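Local coordinates for protein alpha-Amylase (Thermotoga maritima, PDB 2B5D) that is named an alpha-amylase and belongs to glycoside hydrolase family 57, whose members carry a beta/alpha barrel domain, at residues L364-F367 / F368-N372; D322-H325 / K326-Q330. All coordinates share one frame; numbering follows the deposited sequence.

Contact 1. Residues L364-F367 / F368-N372; sequences LKRF and FELVN
Phe367 and Phe368 each offer one ring face to a residue of the neighbouring helical turn. The Phe367 face takes the Val371 CG2 methyl in a CH-pi contact, 3.9 Å from CG2 to the ring centroid. The Phe367 side chain swings to the side of its own carbonyl carbon, opposite the backbone N, and there meets this methyl. The Phe368 ring is covered on one face by Leu364. Leu364 CD1 sits tightly against the far end of the ring, 3.2 Å from Phe368 CZ. On that same face, Leu364 O lies over the CB end of the ring; it also accepts the Phe368 N-H.

The third flat group is the Arg366 guanidinium. Glu369 OE1 lies at its edge and forms a salt bridge, 2.6 Å from Arg366 NH2. The bond reaches the anti side of OE1, and the two planes are 60° apart. Bends at chi2 and chi3 (-54° and -67°) turn the guanidinium toward Glu369. Leu370 CD1 packs obliquely against Arg366 NH1, at 3.4 Å. The arginine has a second anionic partner: its NH1 forms a salt bridge with Glu317 of helix 309-338. Lys365 adds a looser attraction, with NZ 4.3 Å from Glu369 OE2.

Backbone i to i+4 bonds run through all these turns. This is an amphipathic helix of an alpha/beta fold: its aromatic side meets strand 377-379 and helices 27-47 and 309-338, while its charged side is partly exposed.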
ATOM      1  N   LEU A 364      11.190  40.351  -4.467  1.00 53.44           N
ATOM      2  CA  LEU A 364      10.663  40.872  -5.698  1.00 55.15           C
ATOM      3  C   LEU A 364      10.468  42.375  -5.679  1.00 55.60           C
ATOM      4  O   LEU A 364      10.734  43.069  -6.686  1.00 54.58           O
ATOM      5  CB  LEU A 364       9.370  40.159  -6.103  1.00 55.15           C
ATOM      6  CG  LEU A 364       9.584  39.343  -7.377  1.00 58.83           C
ATOM      7  CD1 LEU A 364       9.861  40.297  -8.519  1.00 59.37           C
ATOM      8  CD2 LEU A 364      10.755  38.324  -7.288  1.00 57.27           C
ATOM      9  N   LYS A 365      10.020  42.876  -4.532  1.00 56.14           N
ATOM     10  CA  LYS A 365       9.696  44.292  -4.409  1.00 57.03           C
ATOM     11  C   LYS A 365      10.981  45.121  -4.362  1.00 57.32           C
ATOM     12  O   LYS A 365      11.074  46.176  -4.974  1.00 57.86           O
ATOM     13  CB  LYS A 365       8.858  44.551  -3.161  1.00 57.41           C
ATOM     14  CG  LYS A 365       8.354  45.993  -3.050  1.00 58.70           C
ATOM     15  CD  LYS A 365       8.214  46.360  -1.590  1.00 63.72           C
ATOM     16  CE  LYS A 365       7.451  47.656  -1.426  1.00 67.15           C
ATOM     17  NZ  LYS A 365       7.407  47.982   0.018  1.00 66.86           N
ATOM     18  N   ARG A 366      11.973  44.623  -3.646  1.00 57.09           N
ATOM     19  CA  ARG A 366      13.217  45.328  -3.528  1.00 57.50           C
ATOM     20  C   ARG A 366      13.969  45.306  -4.835  1.00 56.60           C
ATOM     21  O   ARG A 366      14.602  46.295  -5.179  1.00 56.80           O
ATOM     22  CB  ARG A 366      14.063  44.805  -2.349  1.00 57.36           C
ATOM     23  CG  ARG A 366      13.519  45.309  -0.998  1.00 61.02           C
ATOM     24  CD  ARG A 366      13.366  46.876  -0.927  1.00 61.07           C
ATOM     25  NE  ARG A 366      14.687  47.516  -0.977  1.00 61.95           N
ATOM     26  CZ  ARG A 366      15.014  48.539  -1.757  1.00 62.00           C
ATOM     27  NH1 ARG A 366      16.250  49.016  -1.721  1.00 61.14           N
ATOM     28  NH2 ARG A 366      14.106  49.098  -2.558  1.00 62.73           N
ATOM     29  N   PHE A 367      13.888  44.188  -5.556  1.00 56.00           N
ATOM     30  CA  PHE A 367      14.561  44.071  -6.845  1.00 55.45           C
ATOM     31  C   PHE A 367      13.928  45.007  -7.851  1.00 56.03           C
ATOM     32  O   PHE A 367      14.634  45.618  -8.625  1.00 56.74           O
ATOM     33  CB  PHE A 367      14.559  42.637  -7.354  1.00 54.59           C
ATOM     34  CG  PHE A 367      15.221  42.463  -8.683  1.00 52.82           C
ATOM     35  CD1 PHE A 367      16.602  42.456  -8.783  1.00 50.25           C
ATOM     36  CD2 PHE A 367      14.455  42.260  -9.841  1.00 49.03           C
ATOM     37  CE1 PHE A 367      17.244  42.275 -10.036  1.00 50.58           C
ATOM     38  CE2 PHE A 367      15.071  42.073 -11.092  1.00 48.85           C
ATOM     39  CZ  PHE A 367      16.475  42.088 -11.197  1.00 51.53           C
ATOM     40  N   PHE A 368      12.606  45.140  -7.828  1.00 56.76           N
ATOM     41  CA  PHE A 368      11.944  46.070  -8.734  1.00 57.83           C
ATOM     42  C   PHE A 368      12.382  47.497  -8.456  1.00 58.42           C
ATOM     43  O   PHE A 368      12.741  48.223  -9.387  1.00 59.17           O
ATOM     44  CB  PHE A 368      10.420  45.957  -8.673  1.00 57.53           C
ATOM     45  CG  PHE A 368       9.867  44.723  -9.337  1.00 58.86           C
ATOM     46  CD1 PHE A 368      10.677  43.906 -10.134  1.00 58.21           C
ATOM     47  CD2 PHE A 368       8.522  44.396  -9.198  1.00 59.98           C
ATOM     48  CE1 PHE A 368      10.162  42.791 -10.756  1.00 60.63           C
ATOM     49  CE2 PHE A 368       7.990  43.278  -9.832  1.00 60.70           C
ATOM     50  CZ  PHE A 368       8.808  42.478 -10.611  1.00 60.42           C
ATOM     51  N   GLU A 369      12.381  47.882  -7.184  1.00 58.68           N
ATOM     52  CA  GLU A 369      12.735  49.250  -6.799  1.00 59.78           C
ATOM     53  C   GLU A 369      14.171  49.582  -7.180  1.00 59.38           C
ATOM     54  O   GLU A 369      14.462  50.688  -7.629  1.00 60.12           O
ATOM     55  CB  GLU A 369      12.464  49.506  -5.306  1.00 59.47           C
ATOM     56  CG  GLU A 369      10.982  49.470  -4.954  1.00 59.50           C
ATOM     57  CD  GLU A 369      10.680  49.549  -3.455  1.00 61.48           C
ATOM     58  OE1 GLU A 369      11.528  49.143  -2.600  1.00 62.61           O
ATOM     59  OE2 GLU A 369       9.568  50.038  -3.133  1.00 65.67           O
ATOM     60  N   LEU A 370      15.056  48.605  -7.021  1.00 59.51           N
ATOM     61  CA  LEU A 370      16.450  48.732  -7.415  1.00 58.92           C
ATOM     62  C   LEU A 370      16.605  48.856  -8.918  1.00 59.38           C
ATOM     63  O   LEU A 370      17.372  49.706  -9.386  1.00 59.73           O
ATOM     64  CB  LEU A 370      17.234  47.538  -6.906  1.00 58.74           C
ATOM     65  CG  LEU A 370      18.093  47.638  -5.636  1.00 59.99           C
ATOM     66  CD1 LEU A 370      17.826  48.871  -4.764  1.00 61.27           C
ATOM     67  CD2 LEU A 370      17.932  46.363  -4.861  1.00 57.84           C
ATOM     68  N   VAL A 371      15.889  48.014  -9.684  1.00 59.46           N
ATOM     69  CA  VAL A 371      15.929  48.104 -11.151  1.00 58.89           C
ATOM     70  C   VAL A 371      15.383  49.442 -11.598  1.00 58.53           C
ATOM     71  O   VAL A 371      15.943  50.065 -12.488  1.00 59.03           O
ATOM     72  CB  VAL A 371      15.213  46.925 -11.875  1.00 58.95           C
ATOM     73  CG1 VAL A 371      14.960  47.258 -13.328  1.00 58.55           C
ATOM     74  CG2 VAL A 371      16.056  45.660 -11.809  1.00 57.77           C
ATOM     75  N   ASN A 372      14.315  49.888 -10.960  1.00 58.98           N
ATOM     76  CA  ASN A 372      13.769  51.200 -11.219  1.00 60.46           C
ATOM     77  C   ASN A 372      14.832  52.333 -11.079  1.00 61.56           C
ATOM     78  O   ASN A 372      14.901  53.216 -11.924  1.00 62.14           O
ATOM     79  CB  ASN A 372      12.576  51.473 -10.300  1.00 60.14           C
ATOM     80  CG  ASN A 372      11.267  50.835 -10.786  1.00 61.50           C
ATOM     81  OD1 ASN A 372      10.335  50.636  -9.980  1.00 61.73           O
ATOM     82  ND2 ASN A 372      11.178  50.517 -12.077  1.00 57.63           N
TER

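Contact 2. Residues D322-H325 / K326-Q330; sequences DFLH and KKESQ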
ATOM      1  N   ASP A 322      22.698  41.704  -4.906  1.00 53.52           N
ATOM      2  CA  ASP A 322      23.470  40.721  -5.637  1.00 53.06           C
ATOM      3  C   ASP A 322      22.850  40.499  -7.036  1.00 53.01           C
ATOM      4  O   ASP A 322      23.529  40.565  -8.060  1.00 53.15           O
ATOM      5  CB  ASP A 322      23.515  39.398  -4.893  1.00 51.83           C
ATOM      6  CG  ASP A 322      24.599  38.514  -5.388  1.00 54.06           C
ATOM      7  OD1 ASP A 322      25.759  38.893  -5.206  1.00 58.30           O
ATOM      8  OD2 ASP A 322      24.343  37.433  -5.945  1.00 55.94           O
ATOM      9  N   PHE A 323      21.558  40.215  -7.062  1.00 53.02           N
ATOM     10  CA  PHE A 323      20.914  39.908  -8.300  1.00 53.47           C
ATOM     11  C   PHE A 323      20.942  41.100  -9.275  1.00 53.35           C
ATOM     12  O   PHE A 323      21.335  40.916 -10.441  1.00 52.00           O
ATOM     13  CB  PHE A 323      19.498  39.351  -8.093  1.00 53.05           C
ATOM     14  CG  PHE A 323      19.031  38.504  -9.245  1.00 52.06           C
ATOM     15  CD1 PHE A 323      19.783  37.408  -9.643  1.00 48.85           C
ATOM     16  CD2 PHE A 323      17.861  38.820  -9.934  1.00 50.10           C
ATOM     17  CE1 PHE A 323      19.388  36.662 -10.711  1.00 50.20           C
ATOM     18  CE2 PHE A 323      17.445  38.067 -11.001  1.00 48.11           C
ATOM     19  CZ  PHE A 323      18.197  36.977 -11.391  1.00 49.34           C
ATOM     20  N   LEU A 324      20.573  42.289  -8.773  1.00 53.54           N
ATOM     21  CA  LEU A 324      20.760  43.553  -9.493  1.00 54.44           C
ATOM     22  C   LEU A 324      22.137  43.705 -10.135  1.00 55.41           C
ATOM     23  O   LEU A 324      22.237  43.921 -11.361  1.00 57.01           O
ATOM     24  CB  LEU A 324      20.523  44.743  -8.579  1.00 54.45           C
ATOM     25  CG  LEU A 324      20.790  46.132  -9.180  1.00 55.04           C
ATOM     26  CD1 LEU A 324      19.608  46.681  -9.981  1.00 56.47           C
ATOM     27  CD2 LEU A 324      21.184  47.115  -8.065  1.00 53.12           C
ATOM     28  N   HIS A 325      23.201  43.568  -9.338  1.00 54.70           N
ATOM     29  CA  HIS A 325      24.543  43.705  -9.866  1.00 54.30           C
ATOM     30  C   HIS A 325      24.833  42.648 -10.901  1.00 52.71           C
ATOM     31  O   HIS A 325      25.428  42.938 -11.918  1.00 52.86           O
ATOM     32  CB  HIS A 325      25.629  43.825  -8.745  1.00 54.97           C
ATOM     33  CG  HIS A 325      25.356  44.957  -7.790  1.00 58.93           C
ATOM     34  ND1 HIS A 325      25.723  44.932  -6.458  1.00 61.80           N
ATOM     35  CD2 HIS A 325      24.670  46.119  -7.964  1.00 60.27           C
ATOM     36  CE1 HIS A 325      25.289  46.030  -5.859  1.00 60.95           C
ATOM     37  NE2 HIS A 325      24.643  46.764  -6.750  1.00 61.09           N
ATOM     38  N   LYS A 326      24.410  41.420 -10.676  1.00 51.88           N
ATOM     39  CA  LYS A 326      24.524  40.397 -11.752  1.00 50.69           C
ATOM     40  C   LYS A 326      23.781  40.738 -13.079  1.00 49.46           C
ATOM     41  O   LYS A 326      24.285  40.455 -14.151  1.00 47.47           O
ATOM     42  CB  LYS A 326      24.088  39.042 -11.237  1.00 49.85           C
ATOM     43  CG  LYS A 326      25.067  38.523 -10.252  1.00 51.13           C
ATOM     44  CD  LYS A 326      24.576  37.317  -9.505  1.00 49.92           C
ATOM     45  CE  LYS A 326      25.746  36.402  -9.315  1.00 51.44           C
ATOM     46  NZ  LYS A 326      26.455  36.772  -8.064  1.00 53.72           N
ATOM     47  N   LYS A 327      22.624  41.389 -13.000  1.00 49.63           N
ATOM     48  CA  LYS A 327      21.840  41.670 -14.229  1.00 50.37           C
ATOM     49  C   LYS A 327      22.394  42.889 -14.976  1.00 51.75           C
ATOM     50  O   LYS A 327      22.291  42.988 -16.221  1.00 52.49           O
ATOM     51  CB  LYS A 327      20.346  41.886 -13.914  1.00 49.51           C
ATOM     52  CG  LYS A 327      19.593  40.686 -13.269  1.00 48.65           C
ATOM     53  CD  LYS A 327      19.635  39.438 -14.127  1.00 46.73           C
ATOM     54  CE  LYS A 327      20.855  38.599 -13.812  1.00 46.32           C
ATOM     55  NZ  LYS A 327      21.037  37.364 -14.620  1.00 44.09           N
ATOM     56  N   GLU A 328      22.946  43.835 -14.204  1.00 51.78           N
ATOM     57  CA  GLU A 328      23.604  45.023 -14.756  1.00 51.72           C
ATOM     58  C   GLU A 328      24.885  44.605 -15.422  1.00 50.99           C
ATOM     59  O   GLU A 328      25.181  44.943 -16.556  1.00 50.85           O
ATOM     60  CB  GLU A 328      23.911  45.985 -13.635  1.00 52.19           C
ATOM     61  CG  GLU A 328      22.652  46.652 -13.090  1.00 53.53           C
ATOM     62  CD  GLU A 328      22.950  47.701 -12.055  1.00 55.44           C
ATOM     63  OE1 GLU A 328      22.162  48.680 -11.954  1.00 58.01           O
ATOM     64  OE2 GLU A 328      23.971  47.555 -11.350  1.00 54.29           O
ATOM     65  N   SER A 329      25.665  43.842 -14.713  1.00 50.96           N
ATOM     66  CA  SER A 329      26.841  43.304 -15.336  1.00 51.51           C
ATOM     67  C   SER A 329      26.466  42.572 -16.659  1.00 51.40           C
ATOM     68  O   SER A 329      27.044  42.836 -17.704  1.00 52.18           O
ATOM     69  CB  SER A 329      27.559  42.413 -14.345  1.00 50.51           C
ATOM     70  OG  SER A 329      28.614  41.778 -14.998  1.00 53.00           O
ATOM     71  N   GLN A 330      25.461  41.698 -16.628  1.00 51.60           N
ATOM     72  CA  GLN A 330      25.073  40.902 -17.833  1.00 50.16           C
ATOM     73  C   GLN A 330      24.540  41.807 -18.975  1.00 49.63           C
ATOM     74  O   GLN A 330      24.962  41.669 -20.109  1.00 47.68           O
ATOM     75  CB  GLN A 330      24.124  39.758 -17.442  1.00 50.65           C
ATOM     76  CG  GLN A 330      23.408  39.029 -18.636  1.00 51.33           C
ATOM     77  CD  GLN A 330      22.261  38.158 -18.168  1.00 48.06           C
ATOM     78  OE1 GLN A 330      21.360  38.612 -17.451  1.00 44.81           O
ATOM     79  NE2 GLN A 330      22.283  36.914 -18.576  1.00 45.61           N
TER
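Phe323 and Lys327 form the close-packed side of this helical stretch. The lysine chain bends at chi2 and chi3 (-59° and 89°) and lays its methylenes over one face of the phenyl ring. Lys327 CE makes a CH-pi contact there, 4.2 Å from the Phe323 ring centroid. The Lys327 ammonium then passes beyond the ring to Gln330, with 3.1 Å between Lys327 NZ and Gln330 OE1. It meets OE1 from above the carbonyl plane. Lys327 is buried, and Ser241 gives its NZ a second partner. Leu324 is also buried; its CD1 is 3.8 Å from Glu328 OE1.

The other side is looser and more polar. Lys326 NZ forms a salt bridge with Asp322 OD2 at 3.1 Å, on the syn side but 30° out of the carboxylate plane. Asp322 OD2 also bonds to Tyr252, and Lys326 makes a cation-pi contact with Phe213 of the second subunit. His325 is exposed. Its ring lies alongside the Glu328 carboxylate, with His325 CD2 3.7 Å from Glu328 OE2 at the ring edge. That is a carbon contact, and the stronger polar partner of Glu328 is Ser374, bound through OE1.

The backbone bonds are mostly i to i+4. Lys327 N has an additional weak bond to Leu324 O.

Helix 309-338 packs here on helix 360-373 through Phe323 and Leu324, with Phe323 touching Phe363. Trp246 comes edge-to-face to Phe323, and Leu377 of strand 377-379 touches Lys327 and Glu328.

Overall arrangement
Contacts 1 and 2 lie on two different helices, 360-373 and 309-338, that pack against each other. Their centres are about 12 Å apart. The buried sides meet: Phe367 CE1 approaches Phe323 CD2 to 3.5 Å, and Leu324 CD1 reaches the backbone of Leu370 and Val371. Strand 377-379 touches both. Contact 1, also touched by helix 27-47, is the more enclosed: half of its touching residues are buried and none is fully exposed, whereas His325 of contact 2 is exposed. Its apolar chemistry is aromatic with aliphatic methyls. Contact 2 joins an aromatic ring to a lysine chain. Both put salt bridges on partly exposed sides, but only contact 2 touches another subunit.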